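Local coordinates for conserved hypothetical protein (Bacteroides thetaiotaomicron, PDB 2FB6) that is of unknown function but folds as a small alpha/beta protein, a five-stranded parallel sheet with helices packed around it, at residues T16-K19 and D20-F23; A27-A30 and L31-N35; L104-Y107 and L108-E112. One frame throughout, in Å; residues are numbered along the deposited sequence.

Contact 1 of 3, residues T16-K19 and D20-F23; sequences TDNK and DTVF
K19 and F23 extend together from successive turns at the start of helix 19-36. The lysine chain bends at chi3 (70°), which swings its CE in against the phenyl ring, 3.4 Å from F23 CE2, while NZ runs on to a salt bridge with D57. The carbonyl of K19 meets the same ring obliquely, its O 3.2 Å from F23 CD2, and also accepts from F23 N. T16 and V22 are set quite differently: their side chains run antiparallel, methyl past methyl, and touch loosely, T16 CG2 to V22 CG2 at 4.2 Å. N18 is the N-cap, the residue just before the helix. With its CG anti to the backbone N (chi1 -175°), the amide reaches forward to the first turn and OD1 accepts from T21 N at 2.9 Å, the donor tilted 21° from the plane of that carbonyl. N18 O accepts from V22 N as well. Just before the cap, T16 OG1 takes the N-H of N18 at 3.0 Å, an ST turn. With an alanine in place of F23, CE of K19 would lose its ring neighbour and a gap would probably open toward Q59, V60 and E63 of helix 58-70. Side-chain oxygens of T16 and N18 thus engage two backbone N-H groups where the chain passes from loop to helix, and the lysine packs its methylenes on an aromatic ring and pairs its ammonium with the carboxylate of D57.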
loop_
_atom_site.group_PDB
_atom_site.type_symbol
_atom_site.label_atom_id
_atom_site.label_comp_id
_atom_site.label_asym_id
_atom_site.label_seq_id
_atom_site.Cartn_x
_atom_site.Cartn_y
_atom_site.Cartn_z
ATOM N N THR A 16 7.510 5.010 -4.577
ATOM C CA THR A 16 7.709 6.332 -5.192
ATOM C C THR A 16 7.099 7.474 -4.385
ATOM O O THR A 16 6.065 7.303 -3.722
ATOM C CB THR A 16 7.163 6.380 -6.639
ATOM O OG1 THR A 16 7.557 7.621 -7.234
ATOM C CG2 THR A 16 5.632 6.237 -6.689
ATOM N N ASP A 17 7.736 8.643 -4.458
ATOM C CA ASP A 17 7.105 9.851 -3.947
ATOM C C ASP A 17 6.716 10.805 -5.077
ATOM O O ASP A 17 6.448 11.976 -4.823
ATOM C CB ASP A 17 7.972 10.547 -2.883
ATOM C CG ASP A 17 9.320 11.003 -3.413
ATOM O OD1 ASP A 17 9.590 10.893 -4.631
ATOM O OD2 ASP A 17 10.106 11.520 -2.582
ATOM N N ASN A 18 6.640 10.283 -6.303
ATOM C CA ASN A 18 6.176 11.084 -7.430
ATOM C C ASN A 18 4.663 11.237 -7.344
ATOM O O ASN A 18 3.925 10.268 -7.540
ATOM C CB ASN A 18 6.560 10.451 -8.761
ATOM C CG ASN A 18 6.203 11.335 -9.926
ATOM O OD1 ASN A 18 5.036 11.522 -10.242
ATOM N ND2 ASN A 18 7.208 11.911 -10.552
ATOM N N LYS A 19 4.190 12.440 -7.036
ATOM C CA LYS A 19 2.749 12.658 -6.854
ATOM C C LYS A 19 1.935 12.377 -8.117
ATOM O O LYS A 19 0.843 11.822 -8.028
ATOM C CB LYS A 19 2.467 14.060 -6.297
ATOM C CG LYS A 19 2.948 14.194 -4.854
ATOM C CD LYS A 19 2.696 15.579 -4.262
ATOM C CE LYS A 19 1.216 15.835 -4.031
ATOM N NZ LYS A 19 0.971 17.161 -3.365
ATOM N N ASP A 20 2.468 12.718 -9.293
ATOM C CA ASP A 20 1.732 12.449 -10.536
ATOM C C ASP A 20 1.444 10.967 -10.676
ATOM O O ASP A 20 0.329 10.570 -11.026
ATOM C CB ASP A 20 2.481 12.980 -11.772
ATOM C CG ASP A 20 2.250 14.460 -12.024
ATOM O OD1 ASP A 20 1.282 15.035 -11.502
ATOM O OD2 ASP A 20 3.058 15.052 -12.771
ATOM N N THR A 21 2.441 10.139 -10.377
ATOM C CA THR A 21 2.246 8.696 -10.464
ATOM C C THR A 21 1.352 8.161 -9.334
ATOM O O THR A 21 0.505 7.297 -9.568
ATOM C CB THR A 21 3.586 7.981 -10.555
ATOM O OG1 THR A 21 4.176 8.339 -11.813
ATOM C CG2 THR A 21 3.436 6.456 -10.442
ATOM N N VAL A 22 1.518 8.698 -8.128
ATOM C CA VAL A 22 0.664 8.275 -7.010
ATOM C C VAL A 22 -0.806 8.518 -7.305
ATOM O O VAL A 22 -1.618 7.619 -7.127
ATOM C CB VAL A 22 1.078 8.968 -5.682
ATOM C CG1 VAL A 22 0.008 8.781 -4.578
ATOM C CG2 VAL A 22 2.424 8.429 -5.218
ATOM N N PHE A 23 -1.159 9.719 -7.753
ATOM C CA PHE A 23 -2.561 10.024 -7.904
ATOM C C PHE A 23 -3.111 9.354 -9.161
ATOM O O PHE A 23 -4.143 8.657 -9.115
ATOM C CB PHE A 23 -2.791 11.535 -7.930
ATOM C CG PHE A 23 -2.494 12.235 -6.614
ATOM C CD1 PHE A 23 -3.180 11.894 -5.450
ATOM C CD2 PHE A 23 -1.567 13.261 -6.562
ATOM C CE1 PHE A 23 -2.929 12.563 -4.244
ATOM C CE2 PHE A 23 -1.308 13.933 -5.360
ATOM C CZ PHE A 23 -1.988 13.568 -4.211
#

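Contact 2 of 3, residues A27-A30 and L31-N35; sequences AMYA and LNSKN
N32 reaches back one helical turn to M28, a selenomethionine, and its side chain can be followed along the carbonyl it grips. CB lies 3.3 Å from M28 O; CG, set beside its own backbone N and anti to the carbonyl carbon (chi1 -84°), comes to 3.6 Å from the same M28 O. The tip closes the approach: N32 ND2 donates to M28 O at 2.9 Å, and the acceptor lies close to the amide plane, 9° out of it. The regular helix bond, N32 N to M28 O at 3.1 Å, arrives from the other face of the carbonyl, so this one oxygen is held by two donors, and the ND2 bond probably limits how far the amide can turn.

S33 does the same to the next carbonyl with a shorter arm. Its CB passes 3.1 Å from Y29 O, and OG gives its proton to Y29 O at 2.8 Å from above the carbonyl plane, 37° out of it, while S33 N bonds to that oxygen from the opposite face. The hydroxyl oxygen also rests over one face of the Y29 ring, offset toward the rim, with CE1 of Y29 3.3 Å from S33 OG. The phenol OH of Y29 finds its partner beyond, in NE1 of W39.

Backbone bonds from L31 to A27 and from K34 to A30 run on through the same turns. Helix 19-36 connects strands 9-14 and 41-46 in a beta-alpha-beta unit. S33 and K34 face I42 of strand 41-46, A27 and L31 pack on E63 of helix 58-70, L31 also meets M67 there, and A30 rests on I72 in the loop after that helix.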
loop_
_atom_site.group_PDB
_atom_site.type_symbol
_atom_site.label_atom_id
_atom_site.label_comp_id
_atom_site.label_asym_id
_atom_site.label_seq_id
_atom_site.Cartn_x
_atom_site.Cartn_y
_atom_site.Cartn_z
ATOM N N ALA A 27 -3.189 5.207 -7.152
ATOM C CA ALA A 27 -4.456 5.300 -6.424
ATOM C C ALA A 27 -5.651 5.073 -7.339
ATOM O O ALA A 27 -6.608 4.382 -6.967
ATOM C CB ALA A 27 -4.581 6.633 -5.694
HETATM N N MSE A 28 -5.597 5.631 -8.546
HETATM C CA MSE A 28 -6.715 5.469 -9.459
HETATM C C MSE A 28 -6.937 4.005 -9.841
HETATM O O MSE A 28 -8.082 3.506 -9.833
HETATM C CB MSE A 28 -6.528 6.310 -10.704
HETATM C CG MSE A 28 -7.757 6.316 -11.542
HETATM SE SE MSE A 28 -7.461 7.441 -13.036
HETATM C CE MSE A 28 -6.437 6.195 -14.181
ATOM N N TYR A 29 -5.860 3.282 -10.138
ATOM C CA TYR A 29 -6.041 1.883 -10.513
ATOM C C TYR A 29 -6.474 1.045 -9.306
ATOM O O TYR A 29 -7.356 0.192 -9.425
ATOM C CB TYR A 29 -4.773 1.327 -11.142
ATOM C CG TYR A 29 -4.929 -0.121 -11.554
ATOM C CD1 TYR A 29 -5.859 -0.502 -12.534
ATOM C CD2 TYR A 29 -4.134 -1.121 -10.976
ATOM C CE1 TYR A 29 -5.999 -1.845 -12.921
ATOM C CE2 TYR A 29 -4.274 -2.448 -11.356
ATOM C CZ TYR A 29 -5.199 -2.808 -12.315
ATOM O OH TYR A 29 -5.313 -4.146 -12.648
ATOM N N ALA A 30 -5.884 1.302 -8.145
ATOM C CA ALA A 30 -6.210 0.502 -6.974
ATOM C C ALA A 30 -7.674 0.711 -6.567
ATOM O O ALA A 30 -8.432 -0.265 -6.331
ATOM C CB ALA A 30 -5.268 0.830 -5.827
ATOM N N LEU A 31 -8.096 1.973 -6.526
ATOM C CA LEU A 31 -9.475 2.286 -6.117
ATOM C C LEU A 31 -10.500 1.712 -7.076
ATOM O O LEU A 31 -11.498 1.095 -6.657
ATOM C CB LEU A 31 -9.681 3.796 -5.967
ATOM C CG LEU A 31 -9.200 4.367 -4.647
ATOM C CD1 LEU A 31 -9.020 5.869 -4.764
ATOM C CD2 LEU A 31 -10.223 4.001 -3.554
ATOM N N ASN A 32 -10.271 1.912 -8.372
ATOM C CA ASN A 32 -11.223 1.410 -9.360
ATOM C C ASN A 32 -11.246 -0.108 -9.373
ATOM O O ASN A 32 -12.320 -0.722 -9.464
ATOM C CB ASN A 32 -10.916 1.974 -10.743
ATOM C CG ASN A 32 -11.521 3.347 -10.939
ATOM O OD1 ASN A 32 -12.639 3.464 -11.427
ATOM N ND2 ASN A 32 -10.799 4.396 -10.527
ATOM N N SER A 33 -10.065 -0.718 -9.271
ATOM C CA SER A 33 -9.974 -2.177 -9.216
ATOM C C SER A 33 -10.788 -2.745 -8.071
ATOM O O SER A 33 -11.501 -3.751 -8.252
ATOM C CB SER A 33 -8.525 -2.648 -9.062
ATOM O OG SER A 33 -7.796 -2.447 -10.245
ATOM N N LYS A 34 -10.643 -2.138 -6.889
ATOM C CA LYS A 34 -11.335 -2.625 -5.696
ATOM C C LYS A 34 -12.837 -2.393 -5.814
ATOM O O LYS A 34 -13.639 -3.300 -5.577
ATOM C CB LYS A 34 -10.786 -1.950 -4.434
ATOM C CG LYS A 34 -11.355 -2.486 -3.127
ATOM C CD LYS A 34 -10.895 -3.910 -2.840
ATOM C CE LYS A 34 -11.596 -4.466 -1.608
ATOM N NZ LYS A 34 -11.157 -5.849 -1.283
ATOM N N ASN A 35 -13.213 -1.180 -6.191
ATOM C CA ASN A 35 -14.626 -0.843 -6.252
ATOM C C ASN A 35 -15.401 -1.613 -7.333
ATOM O O ASN A 35 -16.578 -1.926 -7.140
ATOM C CB ASN A 35 -14.829 0.674 -6.373
ATOM C CG ASN A 35 -14.567 1.408 -5.080
ATOM O OD1 ASN A 35 -14.793 0.892 -3.987
ATOM N ND2 ASN A 35 -14.091 2.642 -5.204
#

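Contact 3 of 3, residues L104-Y107 and L108-E112; sequences LTEY and LKNGE
In Y107 and E112 alike CG stands anti to the carbonyl carbon (chi1 -57° and -78°), and the glutamate chain bends at chi2, which lays its carboxylate alongside the tyrosine ring. E112 OE2 comes obliquely to 3.2 Å from Y107 CD1, with ring and carboxylate planes 62° apart. The turn at G111 brings E112 back beside Y107. There, at the end of helix 101-109, the chain takes a positive phi and closes a Schellman motif: E112 N bonds back to Y107 O at 3.1 Å, and G111 N to L108 O at 3.0 Å.

Around the rest of the last turns the side chains meet through apolar contacts or water. L108 comes across L104, its CD1 3.9 Å from L104 CG. T105 and K109 extend together from successive turns, the methyl CG2 of the threonine 3.7 Å from K109 CE, while T105 OG1 is bonded to the carbonyl of G101. N110 N donates to E106 O at 2.9 Å, and the side chains of these two residues are linked by two waters: one accepts from N110 ND2 and donates to E106 OE1, the other donates to both N110 OD1 and E106 OE1. E106 has a second modelled conformer, so this bridge may be only partly present.

The same OE2 of E112 that nears the ring makes a salt bridge with K9, OE1 is hydrogen-bonded to T11 OG1, and Y107 OH bonds to E75. The tyrosine and glutamate are thus pinned at their polar ends, and K9 probably steadies the negative charge beside the aromatic ring.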
loop_
_atom_site.group_PDB
_atom_site.type_symbol
_atom_site.label_atom_id
_atom_site.label_comp_id
_atom_site.label_asym_id
_atom_site.label_seq_id
_atom_site.Cartn_x
_atom_site.Cartn_y
_atom_site.Cartn_z
ATOM N N LEU A 104 7.182 -9.311 2.893
ATOM C CA LEU A 104 7.549 -9.148 1.485
ATOM C C LEU A 104 8.156 -10.422 0.923
ATOM O O LEU A 104 7.844 -10.825 -0.201
ATOM C CB LEU A 104 8.485 -7.963 1.274
ATOM C CG LEU A 104 8.914 -7.741 -0.184
ATOM C CD1 LEU A 104 7.731 -7.576 -1.174
ATOM C CD2 LEU A 104 9.825 -6.536 -0.273
ATOM N N THR A 105 9.033 -11.044 1.701
ATOM C CA THR A 105 9.634 -12.304 1.288
ATOM C C THR A 105 8.540 -13.322 0.997
ATOM O O THR A 105 8.561 -13.968 -0.061
ATOM C CB THR A 105 10.632 -12.826 2.348
ATOM O OG1 THR A 105 11.614 -11.815 2.619
ATOM C CG2 THR A 105 11.336 -14.099 1.848
ATOM N N GLU A 106 7.569 -13.445 1.897
ATOM C CA GLU A 106 6.491 -14.403 1.688
ATOM C C GLU A 106 5.682 -14.089 0.437
ATOM O O GLU A 106 5.345 -14.991 -0.341
ATOM C CB GLU A 106 5.595 -14.476 2.922
ATOM C CG GLU A 106 6.296 -15.124 4.116
ATOM C CD GLU A 106 6.489 -16.618 3.933
ATOM O OE1 GLU A 106 5.475 -17.328 3.731
ATOM O OE2 GLU A 106 7.648 -17.083 3.979
ATOM N N TYR A 107 5.375 -12.807 0.226
ATOM C CA TYR A 107 4.599 -12.427 -0.962
ATOM C C TYR A 107 5.336 -12.846 -2.225
ATOM O O TYR A 107 4.742 -13.386 -3.156
ATOM C CB TYR A 107 4.335 -10.916 -1.013
ATOM C CG TYR A 107 3.615 -10.328 0.191
ATOM C CD1 TYR A 107 2.677 -11.073 0.933
ATOM C CD2 TYR A 107 3.827 -9.002 0.551
ATOM C CE1 TYR A 107 2.018 -10.515 2.041
ATOM C CE2 TYR A 107 3.164 -8.440 1.643
ATOM C CZ TYR A 107 2.254 -9.198 2.374
ATOM O OH TYR A 107 1.585 -8.644 3.445
ATOM N N LEU A 108 6.635 -12.603 -2.253
ATOM C CA LEU A 108 7.432 -12.965 -3.424
ATOM C C LEU A 108 7.508 -14.484 -3.593
ATOM O O LEU A 108 7.328 -15.000 -4.701
ATOM C CB LEU A 108 8.838 -12.371 -3.296
ATOM C CG LEU A 108 8.908 -10.863 -3.546
ATOM C CD1 LEU A 108 10.145 -10.237 -2.890
ATOM C CD2 LEU A 108 8.861 -10.546 -5.055
ATOM N N LYS A 109 7.755 -15.190 -2.491
ATOM C CA LYS A 109 7.880 -16.670 -2.517
ATOM C C LYS A 109 6.593 -17.337 -2.963
ATOM O O LYS A 109 6.628 -18.398 -3.601
ATOM C CB LYS A 109 8.266 -17.206 -1.141
ATOM C CG LYS A 109 9.589 -16.656 -0.625
ATOM C CD LYS A 109 10.687 -17.648 -0.759
ATOM C CE LYS A 109 11.978 -17.125 -0.169
ATOM N NZ LYS A 109 13.105 -18.039 -0.480
ATOM N N ASN A 110 5.464 -16.719 -2.618
ATOM C CA ASN A 110 4.142 -17.255 -2.975
ATOM C C ASN A 110 3.753 -16.985 -4.424
ATOM O O ASN A 110 2.688 -17.426 -4.869
ATOM C CB ASN A 110 3.069 -16.698 -2.036
ATOM C CG ASN A 110 3.249 -17.159 -0.610
ATOM O OD1 ASN A 110 3.921 -18.164 -0.347
ATOM N ND2 ASN A 110 2.651 -16.435 0.322
ATOM N N GLY A 111 4.606 -16.266 -5.148
ATOM C CA GLY A 111 4.348 -15.956 -6.550
ATOM C C GLY A 111 3.276 -14.898 -6.727
ATOM O O GLY A 111 2.549 -14.885 -7.729
ATOM N N GLU A 112 3.183 -13.979 -5.769
ATOM C CA GLU A 112 2.201 -12.904 -5.880
ATOM C C GLU A 112 2.390 -12.047 -7.106
ATOM O O GLU A 112 3.498 -11.936 -7.647
ATOM C CB GLU A 112 2.227 -12.005 -4.650
ATOM C CG GLU A 112 1.519 -12.623 -3.485
ATOM C CD GLU A 112 0.694 -11.627 -2.719
ATOM O OE1 GLU A 112 0.090 -10.723 -3.353
ATOM O OE2 GLU A 112 0.633 -11.769 -1.482
HETATM O O HOH W 1 2.700 -16.948 3.189
HETATM O O HOH W 2 5.832 -18.599 1.536
#

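In the fold
Contacts 1 and 2 sit in series on helix 19-36, their centres 15 Å apart, and meet directly where A27 N probably donates to V22 O at 2.9 Å. Contact 3 touches neither: its centre is 24 Å from that of contact 1 and 22 Å from that of contact 2, with nearest atoms about 13 and 12 Å away. The sheet lies between contacts 2 and 3: S33 of contact 2 packs on I42 of strand 41-46, while Y107 of contact 3 packs on N43 and I45. The turn closing contact 3 leads into strand 113-116, beyond which I117 pairs by backbone bonds with T16 of contact 1.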